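PDB 2CG4: regulatory protein ASNC from Escherichia coli, which is a sequence-specific DNA-binding transcription factor that activates asnA, regulates its own gene, and also represses gidA expression post-transcriptionally. Local coordinates for residues F71-K77 against D131-E137; L64-G69 against V111-I116; V68-I72 against T138-L142. The protein carries 1 engineered substitution. One frame throughout, in Å; residues are numbered along the deposited sequence.

Interaction 1 of 3, residues F71-K77 against D131-E137; sequences FIGIILK and DEIQSTE. With ASN (asparagine), chain C.
Thr136 sets OG1 between its own backbone N and carbonyl carbon (chi1 49°), while its methyl swings beside the N and lies alongside Ile74, CG2 to CG1 3.9 Å. On the same face Ile72, with CG2 anti to the backbone N, lays that branch 3.7 Å from Thr136 CB. A beta-branched threonine suits this place: one branch joins the apolar face under helix 116-127, the other donates to asparagine OXT, OG1 to OXT 2.7 Å. The backbones run antiparallel, joining a central strand and one outermost within this chain, until a classic beta bulge lets Ile75 O accept from Gln134 N at 2.8 Å and from Ser135 N at 3.1 Å. On the opposite face, the small Ser135 side chain lets OG sit 3.4 Å from Ile75 CB. Past the bulge, Lys77 extends beyond CG, passes over Gln134 CB and ends on the backbone, NZ to Asp131 O 2.7 Å, nearly in line with the carbonyl; its ion pair with Asp131 OD1 is long. Lysine is thus held mainly by a carbonyl. Backbone carbonyls of the second subunit, among them those of Gly103, Tyr105 and Ser106, also hold the ligand, consistent with recognition shared between this strand and the subunit interface.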
loop_
_atom_site.group_PDB
_atom_site.type_symbol
_atom_site.label_atom_id
_atom_site.label_comp_id
_atom_site.label_asym_id
_atom_site.label_seq_id
_atom_site.Cartn_x
_atom_site.Cartn_y
_atom_site.Cartn_z
ATOM N N PHE A 71 -16.719 8.363 3.179
ATOM C CA PHE A 71 -16.338 8.146 1.797
ATOM C C PHE A 71 -16.012 6.676 1.635
ATOM O O PHE A 71 -15.452 6.060 2.543
ATOM C CB PHE A 71 -15.120 8.988 1.433
ATOM C CG PHE A 71 -15.386 10.468 1.431
ATOM C CD1 PHE A 71 -15.150 11.233 2.568
ATOM C CD2 PHE A 71 -15.868 11.100 0.288
ATOM C CE1 PHE A 71 -15.397 12.606 2.558
ATOM C CE2 PHE A 71 -16.111 12.473 0.273
ATOM C CZ PHE A 71 -15.879 13.225 1.411
ATOM N N ILE A 72 -16.391 6.116 0.490
ATOM C CA ILE A 72 -16.077 4.741 0.160
ATOM C C ILE A 72 -15.352 4.729 -1.172
ATOM O O ILE A 72 -15.801 5.351 -2.133
ATOM C CB ILE A 72 -17.363 3.890 0.110
ATOM C CG1 ILE A 72 -18.229 4.217 1.335
ATOM C CG2 ILE A 72 -17.049 2.403 0.049
ATOM C CD1 ILE A 72 -19.443 3.389 1.465
ATOM N N GLY A 73 -14.203 4.062 -1.219
ATOM C CA GLY A 73 -13.540 3.796 -2.487
ATOM C C GLY A 73 -14.010 2.445 -2.983
ATOM O O GLY A 73 -13.945 1.456 -2.266
ATOM N N ILE A 74 -14.516 2.397 -4.199
ATOM C CA ILE A 74 -14.987 1.134 -4.755
ATOM C C ILE A 74 -13.934 0.575 -5.703
ATOM O O ILE A 74 -13.450 1.283 -6.578
ATOM C CB ILE A 74 -16.334 1.302 -5.470
ATOM C CG1 ILE A 74 -17.462 1.429 -4.439
ATOM C CG2 ILE A 74 -16.601 0.132 -6.412
ATOM C CD1 ILE A 74 -17.952 2.823 -4.266
ATOM N N ILE A 75 -13.551 -0.682 -5.486
ATOM C CA ILE A 75 -12.734 -1.406 -6.443
ATOM C C ILE A 75 -13.569 -2.446 -7.206
ATOM O O ILE A 75 -14.223 -3.308 -6.610
ATOM C CB ILE A 75 -11.507 -2.070 -5.773
ATOM C CG1 ILE A 75 -10.603 -1.008 -5.127
ATOM C CG2 ILE A 75 -10.720 -2.885 -6.795
ATOM C CD1 ILE A 75 -10.786 -0.857 -3.606
ATOM N N LEU A 76 -13.539 -2.343 -8.528
ATOM C CA LEU A 76 -14.350 -3.170 -9.400
ATOM C C LEU A 76 -13.531 -4.360 -9.878
ATOM O O LEU A 76 -12.297 -4.324 -9.837
ATOM C CB LEU A 76 -14.797 -2.356 -10.614
ATOM C CG LEU A 76 -15.709 -1.160 -10.370
ATOM C CD1 LEU A 76 -15.991 -0.475 -11.675
ATOM C CD2 LEU A 76 -16.989 -1.590 -9.692
ATOM N N LYS A 77 -14.213 -5.405 -10.348
ATOM C CA LYS A 77 -13.542 -6.643 -10.705
ATOM C C LYS A 77 -12.792 -6.421 -11.988
ATOM O O LYS A 77 -11.766 -7.053 -12.247
ATOM C CB LYS A 77 -14.552 -7.776 -10.874
ATOM C CG LYS A 77 -15.043 -8.358 -9.553
ATOM C CD LYS A 77 -16.350 -9.086 -9.746
ATOM C CE LYS A 77 -16.866 -9.610 -8.432
ATOM N NZ LYS A 77 -18.221 -10.218 -8.590
ATOM N N ASP A 131 -22.881 -6.398 -8.177
ATOM C CA ASP A 131 -22.162 -7.594 -8.585
ATOM C C ASP A 131 -20.797 -7.305 -9.220
ATOM O O ASP A 131 -19.894 -8.132 -9.140
ATOM C CB ASP A 131 -23.048 -8.411 -9.539
ATOM C CG ASP A 131 -22.251 -9.290 -10.457
ATOM O OD1 ASP A 131 -21.887 -10.410 -10.028
ATOM O OD2 ASP A 131 -21.975 -8.859 -11.603
ATOM N N GLU A 132 -20.656 -6.133 -9.843
ATOM C CA GLU A 132 -19.370 -5.647 -10.383
ATOM C C GLU A 132 -18.304 -5.302 -9.328
ATOM O O GLU A 132 -17.161 -5.003 -9.672
ATOM C CB GLU A 132 -19.586 -4.399 -11.253
ATOM C CG GLU A 132 -20.405 -4.624 -12.524
ATOM C CD GLU A 132 -21.886 -4.365 -12.317
ATOM O OE1 GLU A 132 -22.602 -4.124 -13.316
ATOM O OE2 GLU A 132 -22.337 -4.399 -11.155
ATOM N N ILE A 133 -18.675 -5.321 -8.055
ATOM C CA ILE A 133 -17.814 -4.772 -7.010
ATOM C C ILE A 133 -16.984 -5.888 -6.376
ATOM O O ILE A 133 -17.524 -6.904 -5.922
ATOM C CB ILE A 133 -18.644 -4.010 -5.947
ATOM C CG1 ILE A 133 -18.959 -2.598 -6.441
ATOM C CG2 ILE A 133 -17.924 -3.950 -4.630
ATOM C CD1 ILE A 133 -20.114 -1.924 -5.720
ATOM N N GLN A 134 -15.668 -5.710 -6.370
ATOM C CA GLN A 134 -14.783 -6.699 -5.773
ATOM C C GLN A 134 -14.509 -6.360 -4.313
ATOM O O GLN A 134 -14.603 -7.228 -3.443
ATOM C CB GLN A 134 -13.478 -6.844 -6.570
ATOM C CG GLN A 134 -12.225 -6.595 -5.756
ATOM C CD GLN A 134 -11.006 -7.314 -6.300
ATOM O OE1 GLN A 134 -10.435 -8.171 -5.616
ATOM N NE2 GLN A 134 -10.584 -6.962 -7.525
ATOM N N SER A 135 -14.188 -5.097 -4.043
ATOM C CA SER A 135 -14.014 -4.641 -2.660
ATOM C C SER A 135 -14.464 -3.201 -2.463
ATOM O O SER A 135 -14.522 -2.424 -3.414
ATOM C CB SER A 135 -12.563 -4.810 -2.210
ATOM O OG SER A 135 -11.675 -4.163 -3.105
ATOM N N THR A 136 -14.805 -2.867 -1.222
ATOM C CA THR A 136 -14.935 -1.484 -0.803
ATOM C C THR A 136 -13.893 -1.130 0.256
ATOM O O THR A 136 -13.381 -2.004 0.944
ATOM C CB THR A 136 -16.354 -1.173 -0.272
ATOM O OG1 THR A 136 -16.768 -2.168 0.681
ATOM C CG2 THR A 136 -17.334 -1.104 -1.412
ATOM N N GLU A 137 -13.570 0.147 0.374
ATOM C CA GLU A 137 -12.778 0.657 1.509
ATOM C C GLU A 137 -13.430 1.931 1.976
ATOM O O GLU A 137 -13.429 2.919 1.245
ATOM C CB GLU A 137 -11.359 0.979 1.079
ATOM C CG GLU A 137 -10.409 -0.192 1.101
ATOM C CD GLU A 137 -9.103 0.120 0.394
ATOM O OE1 GLU A 137 -8.736 -0.646 -0.524
ATOM O OE2 GLU A 137 -8.453 1.135 0.750
HETATM N N ASN C . -13.445 -3.220 4.017
HETATM C CA ASN C . -14.844 -2.800 3.709
HETATM C C ASN C . -15.003 -1.304 3.668
HETATM O O ASN C . -14.457 -0.575 4.505
HETATM C CB ASN C . -15.821 -3.391 4.709
HETATM C CG ASN C . -15.927 -4.880 4.580
HETATM O OD1 ASN C . -16.248 -5.402 3.511
HETATM N ND2 ASN C . -15.635 -5.582 5.660
HETATM O OXT ASN C . -15.672 -0.817 2.765
#

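Interaction 2 of 3, residues L64-G69 against V111-I116; sequences LGYDVG and VMCRSI
Val68 and Cys113 form a hydrogen-bonded antiparallel pair at one end of the two central strands of a ferredoxin-like beta-alpha-beta-beta-alpha-beta fold, the ligand-binding domain of this family. This is the close-packed part of the contact. Cys113 N reaches Val68 O at 2.9 Å, and Val68 N returns a bond to Cys113 O at 3.2 Å. Both side chains face helix 116-127, where the compact valine and cysteine fit against Leu119 and Val122. Val68 CG2 also crosses Ile116 at the start of that helix, 3.8 Å from its CG2. Ser115, at the N-cap, uses its OG to cap Ala118 N, as a short hydroxyl side chain can.

On the other face, flexible Met112 folds back on itself, with chi2 at -64° and chi3 turned in the same sense. The bend lays SD against Gly69 CA at 3.9 Å, where glycine leaves room for the sulfur, and brings CE to Tyr66 CB at 4.0 Å. Ile150 of the fourth subunit packs on Tyr66 and Met112 here.

Toward solvent the strands give way to loop, and the hold becomes looser. Gly65 takes a positive phi that suits glycine, and its O lies near the aliphatic part of Arg114. The long arginine bends so that its guanidinium lies over the rim of the Tyr66 ring, the two planes 39° apart, in an off-centre cation-pi contact with CZ 4.4 Å from the ring centroid. Tyr66 OH approaches NH2 at too poor an angle for a bond. The other terminal nitrogen, Arg114 NH1, meets Leu64 O at the edge of the guanidinium, 2.8 Å away, but with an N-H...O angle of only 117° the bond is weak.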
loop_
_atom_site.group_PDB
_atom_site.type_symbol
_atom_site.label_atom_id
_atom_site.label_comp_id
_atom_site.label_asym_id
_atom_site.label_seq_id
_atom_site.Cartn_x
_atom_site.Cartn_y
_atom_site.Cartn_z
ATOM N N LEU A 64 -30.023 16.389 11.768
ATOM C CA LEU A 64 -31.064 15.435 11.397
ATOM C C LEU A 64 -30.695 14.015 11.814
ATOM O O LEU A 64 -31.420 13.059 11.520
ATOM C CB LEU A 64 -31.340 15.502 9.896
ATOM C CG LEU A 64 -32.154 16.713 9.434
ATOM C CD1 LEU A 64 -32.044 16.913 7.930
ATOM C CD2 LEU A 64 -33.616 16.568 9.853
ATOM N N GLY A 65 -29.563 13.884 12.500
ATOM C CA GLY A 65 -29.150 12.608 13.074
ATOM C C GLY A 65 -28.362 11.721 12.123
ATOM O O GLY A 65 -28.353 10.497 12.264
ATOM N N TYR A 66 -27.698 12.334 11.148
ATOM C CA TYR A 66 -26.695 11.627 10.356
ATOM C C TYR A 66 -25.316 11.717 11.008
ATOM O O TYR A 66 -24.517 12.600 10.698
ATOM C CB TYR A 66 -26.675 12.153 8.922
ATOM C CG TYR A 66 -27.951 11.847 8.154
ATOM C CD1 TYR A 66 -29.077 12.658 8.271
ATOM C CD2 TYR A 66 -28.029 10.741 7.322
ATOM C CE1 TYR A 66 -30.234 12.377 7.573
ATOM C CE2 TYR A 66 -29.186 10.450 6.623
ATOM C CZ TYR A 66 -30.279 11.268 6.751
ATOM O OH TYR A 66 -31.419 10.967 6.050
ATOM N N ASP A 67 -25.058 10.792 11.925
ATOM C CA ASP A 67 -23.854 10.804 12.749
ATOM C C ASP A 67 -22.684 10.133 12.045
ATOM O O ASP A 67 -21.525 10.373 12.389
ATOM C CB ASP A 67 -24.112 10.086 14.079
ATOM C CG ASP A 67 -25.095 10.824 14.960
ATOM O OD1 ASP A 67 -24.954 12.059 15.112
ATOM O OD2 ASP A 67 -26.006 10.165 15.509
ATOM N N VAL A 68 -22.997 9.271 11.077
ATOM C CA VAL A 68 -21.966 8.558 10.326
ATOM C C VAL A 68 -22.012 8.861 8.826
ATOM O O VAL A 68 -22.700 8.183 8.053
ATOM C CB VAL A 68 -22.038 7.042 10.548
ATOM C CG1 VAL A 68 -20.922 6.365 9.795
ATOM C CG2 VAL A 68 -21.922 6.731 12.017
ATOM N N GLY A 69 -21.275 9.885 8.425
ATOM C CA GLY A 69 -20.943 10.072 7.025
ATOM C C GLY A 69 -19.656 9.353 6.695
ATOM O O GLY A 69 -18.796 9.147 7.557
ATOM N N VAL A 111 -21.329 8.315 1.264
ATOM C CA VAL A 111 -22.621 7.914 1.787
ATOM C C VAL A 111 -22.876 8.499 3.165
ATOM O O VAL A 111 -21.976 8.584 3.995
ATOM C CB VAL A 111 -22.854 6.376 1.720
ATOM C CG1 VAL A 111 -21.812 5.718 0.838
ATOM C CG2 VAL A 111 -22.907 5.749 3.100
ATOM N N MET A 112 -24.116 8.933 3.368
ATOM C CA MET A 112 -24.549 9.597 4.589
ATOM C C MET A 112 -25.510 8.690 5.335
ATOM O O MET A 112 -26.564 8.329 4.807
ATOM C CB MET A 112 -25.259 10.899 4.233
ATOM C CG MET A 112 -24.347 11.961 3.657
ATOM S SD MET A 112 -23.112 12.481 4.855
ATOM C CE MET A 112 -24.129 13.314 6.064
ATOM N N CYS A 113 -25.140 8.305 6.552
ATOM C CA CYS A 113 -25.927 7.337 7.323
ATOM C C CYS A 113 -26.219 7.824 8.737
ATOM O O CYS A 113 -25.530 8.695 9.260
ATOM C CB CYS A 113 -25.213 5.987 7.368
ATOM S SG CYS A 113 -25.483 4.982 5.899
ATOM N N ARG A 114 -27.237 7.249 9.361
ATOM C CA ARG A 114 -27.616 7.634 10.715
ATOM C C ARG A 114 -26.751 6.997 11.805
ATOM O O ARG A 114 -26.410 7.654 12.797
ATOM C CB ARG A 114 -29.088 7.329 10.963
ATOM C CG ARG A 114 -30.020 8.422 10.484
ATOM C CD ARG A 114 -31.468 7.976 10.573
ATOM N NE ARG A 114 -32.262 8.536 9.484
ATOM C CZ ARG A 114 -32.656 9.806 9.432
ATOM N NH1 ARG A 114 -32.324 10.642 10.411
ATOM N NH2 ARG A 114 -33.376 10.242 8.402
ATOM N N SER A 115 -26.392 5.727 11.620
ATOM C CA SER A 115 -25.600 5.005 12.620
ATOM C C SER A 115 -24.672 3.994 11.959
ATOM O O SER A 115 -24.834 3.681 10.777
ATOM C CB SER A 115 -26.525 4.275 13.593
ATOM O OG SER A 115 -27.237 3.245 12.920
ATOM N N ILE A 116 -23.713 3.461 12.715
ATOM C CA ILE A 116 -22.865 2.414 12.155
ATOM C C ILE A 116 -23.650 1.126 11.900
ATOM O O ILE A 116 -23.256 0.318 11.072
ATOM C CB ILE A 116 -21.553 2.139 12.960
ATOM C CG1 ILE A 116 -21.725 0.970 13.925
ATOM C CG2 ILE A 116 -21.031 3.392 13.666
ATOM C CD1 ILE A 116 -20.507 0.080 13.985
#

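Interaction 3 of 3, residues V68-I72 against T138-L142; sequences VGCFI and TLIVL. With ASN (asparagine), chain C.
Phe71 and Leu139 pair through both backbone bonds of a hydrogen-bonded antiparallel site: Leu139 N to Phe71 O is short at 2.6 Å, while Phe71 N to Leu139 O is 3.2 Å, its donor standing above the carbonyl plane. Two residues further along, Val141 N bonds to Gly69 O at 3.0 Å. Val141 keeps CG1 anti to its backbone N (chi1 -174°), which leaves CG2 beside that N and 3.5 Å from Gly69 O. Where the strands part, a water takes over, accepting from Gly69 N at 3.1 Å and donating to Val141 O at 2.7 Å. The pairing continues the join of strands 68-76 and 133-147 in the ferredoxin-like sheet, and the side chains alternate between its faces. Cys70, Ile72, Thr138 and Ile140 share the helix side, where Ile72 CG1 lies alongside Thr138 CB at 3.6 Å and Leu119 covers Cys70 and Ile140. Thr138 N also donates to the O of the bound asparagine at 2.9 Å. On the reverse face the flat Phe71 ring suits an aromatic cluster with Phe108 of its own chain and with Phe71, Tyr99 and Phe108 of the fourth subunit.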
loop_
_atom_site.group_PDB
_atom_site.type_symbol
_atom_site.label_atom_id
_atom_site.label_comp_id
_atom_site.label_asym_id
_atom_site.label_seq_id
_atom_site.Cartn_x
_atom_site.Cartn_y
_atom_site.Cartn_z
ATOM N N VAL A 68 -22.997 9.271 11.077
ATOM C CA VAL A 68 -21.966 8.558 10.326
ATOM C C VAL A 68 -22.012 8.861 8.826
ATOM O O VAL A 68 -22.700 8.183 8.053
ATOM C CB VAL A 68 -22.038 7.042 10.548
ATOM C CG1 VAL A 68 -20.922 6.365 9.795
ATOM C CG2 VAL A 68 -21.922 6.731 12.017
ATOM N N GLY A 69 -21.275 9.885 8.425
ATOM C CA GLY A 69 -20.943 10.072 7.025
ATOM C C GLY A 69 -19.656 9.353 6.695
ATOM O O GLY A 69 -18.796 9.147 7.557
ATOM N N CYS A 70 -19.510 8.960 5.444
ATOM C CA CYS A 70 -18.271 8.332 5.039
ATOM C C CYS A 70 -17.981 8.530 3.553
ATOM O O CYS A 70 -18.869 8.871 2.779
ATOM C CB CYS A 70 -18.284 6.862 5.428
ATOM S SG CYS A 70 -19.589 5.927 4.671
ATOM N N PHE A 71 -16.719 8.363 3.179
ATOM C CA PHE A 71 -16.338 8.146 1.797
ATOM C C PHE A 71 -16.012 6.676 1.635
ATOM O O PHE A 71 -15.452 6.060 2.543
ATOM C CB PHE A 71 -15.120 8.988 1.433
ATOM C CG PHE A 71 -15.386 10.468 1.431
ATOM C CD1 PHE A 71 -15.150 11.233 2.568
ATOM C CD2 PHE A 71 -15.868 11.100 0.288
ATOM C CE1 PHE A 71 -15.397 12.606 2.558
ATOM C CE2 PHE A 71 -16.111 12.473 0.273
ATOM C CZ PHE A 71 -15.879 13.225 1.411
ATOM N N ILE A 72 -16.391 6.116 0.490
ATOM C CA ILE A 72 -16.077 4.741 0.160
ATOM C C ILE A 72 -15.352 4.729 -1.172
ATOM O O ILE A 72 -15.801 5.351 -2.133
ATOM C CB ILE A 72 -17.363 3.890 0.110
ATOM C CG1 ILE A 72 -18.229 4.217 1.335
ATOM C CG2 ILE A 72 -17.049 2.403 0.049
ATOM C CD1 ILE A 72 -19.443 3.389 1.465
ATOM N N THR A 138 -14.019 1.917 3.166
ATOM C CA THR A 138 -14.763 3.082 3.599
ATOM C C THR A 138 -13.995 3.896 4.672
ATOM O O THR A 138 -13.452 3.320 5.624
ATOM C CB THR A 138 -16.244 2.735 3.970
ATOM O OG1 THR A 138 -16.453 2.792 5.378
ATOM C CG2 THR A 138 -16.629 1.366 3.475
ATOM N N LEU A 139 -13.918 5.217 4.459
ATOM C CA LEU A 139 -13.224 6.170 5.359
ATOM C C LEU A 139 -14.226 6.956 6.219
ATOM O O LEU A 139 -14.834 7.919 5.758
ATOM C CB LEU A 139 -12.398 7.176 4.553
ATOM C CG LEU A 139 -11.155 6.735 3.769
ATOM C CD1 LEU A 139 -11.491 5.666 2.715
ATOM C CD2 LEU A 139 -10.540 7.953 3.111
ATOM N N ILE A 140 -14.394 6.549 7.470
ATOM C CA ILE A 140 -15.437 7.108 8.302
ATOM C C ILE A 140 -15.048 8.504 8.765
ATOM O O ILE A 140 -13.922 8.732 9.241
ATOM C CB ILE A 140 -15.747 6.182 9.494
ATOM C CG1 ILE A 140 -16.406 4.897 8.985
ATOM C CG2 ILE A 140 -16.630 6.880 10.525
ATOM C CD1 ILE A 140 -17.474 4.340 9.905
ATOM N N VAL A 141 -15.972 9.451 8.591
ATOM C CA VAL A 141 -15.749 10.820 9.031
ATOM C C VAL A 141 -15.990 10.899 10.526
ATOM O O VAL A 141 -17.044 10.497 11.036
ATOM C CB VAL A 141 -16.642 11.854 8.275
ATOM C CG1 VAL A 141 -16.269 13.259 8.672
ATOM C CG2 VAL A 141 -16.508 11.691 6.762
ATOM N N LEU A 142 -14.990 11.410 11.235
ATOM C CA LEU A 142 -15.054 11.488 12.679
ATOM C C LEU A 142 -15.254 12.939 13.046
ATOM O O LEU A 142 -15.800 13.258 14.097
ATOM C CB LEU A 142 -13.784 10.895 13.299
ATOM C CG LEU A 142 -13.675 9.368 13.149
ATOM C CD1 LEU A 142 -12.353 8.813 13.656
ATOM C CD2 LEU A 142 -14.831 8.671 13.835
HETATM N N ASN C . -13.445 -3.220 4.017
HETATM C CA ASN C . -14.844 -2.800 3.709
HETATM C C ASN C . -15.003 -1.304 3.668
HETATM O O ASN C . -14.457 -0.575 4.505
HETATM C CB ASN C . -15.821 -3.391 4.709
HETATM C CG ASN C . -15.927 -4.880 4.580
HETATM O OD1 ASN C . -16.248 -5.402 3.511
HETATM N ND2 ASN C . -15.635 -5.582 5.660
HETATM O OXT ASN C . -15.672 -0.817 2.765
HETATM O O HOH W 1 -19.591 11.141 10.637
#

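Followed from the N terminus, all three contacts leave from one run of chain, the approach to strand 68-76 and the strand itself. Interaction 2 starts first and closes first, when residues 111-116 return beside 64-69 after helix 82-90 and two strands. Interaction 1 starts within that loop and closes beyond it, after helix 116-127, so the two cross. Interaction 3 closes last, its loop enclosing that of interaction 1; it shares Phe71 and Ile72 with that contact and Val68 and Gly69 with interaction 2. Strand 68-76 is thereby gripped on both edges, by 107-113 and by 133-147. Val111 links the sides: its O probably bonds to Cys70 N, and its CG1 packs on Ile72 CD1.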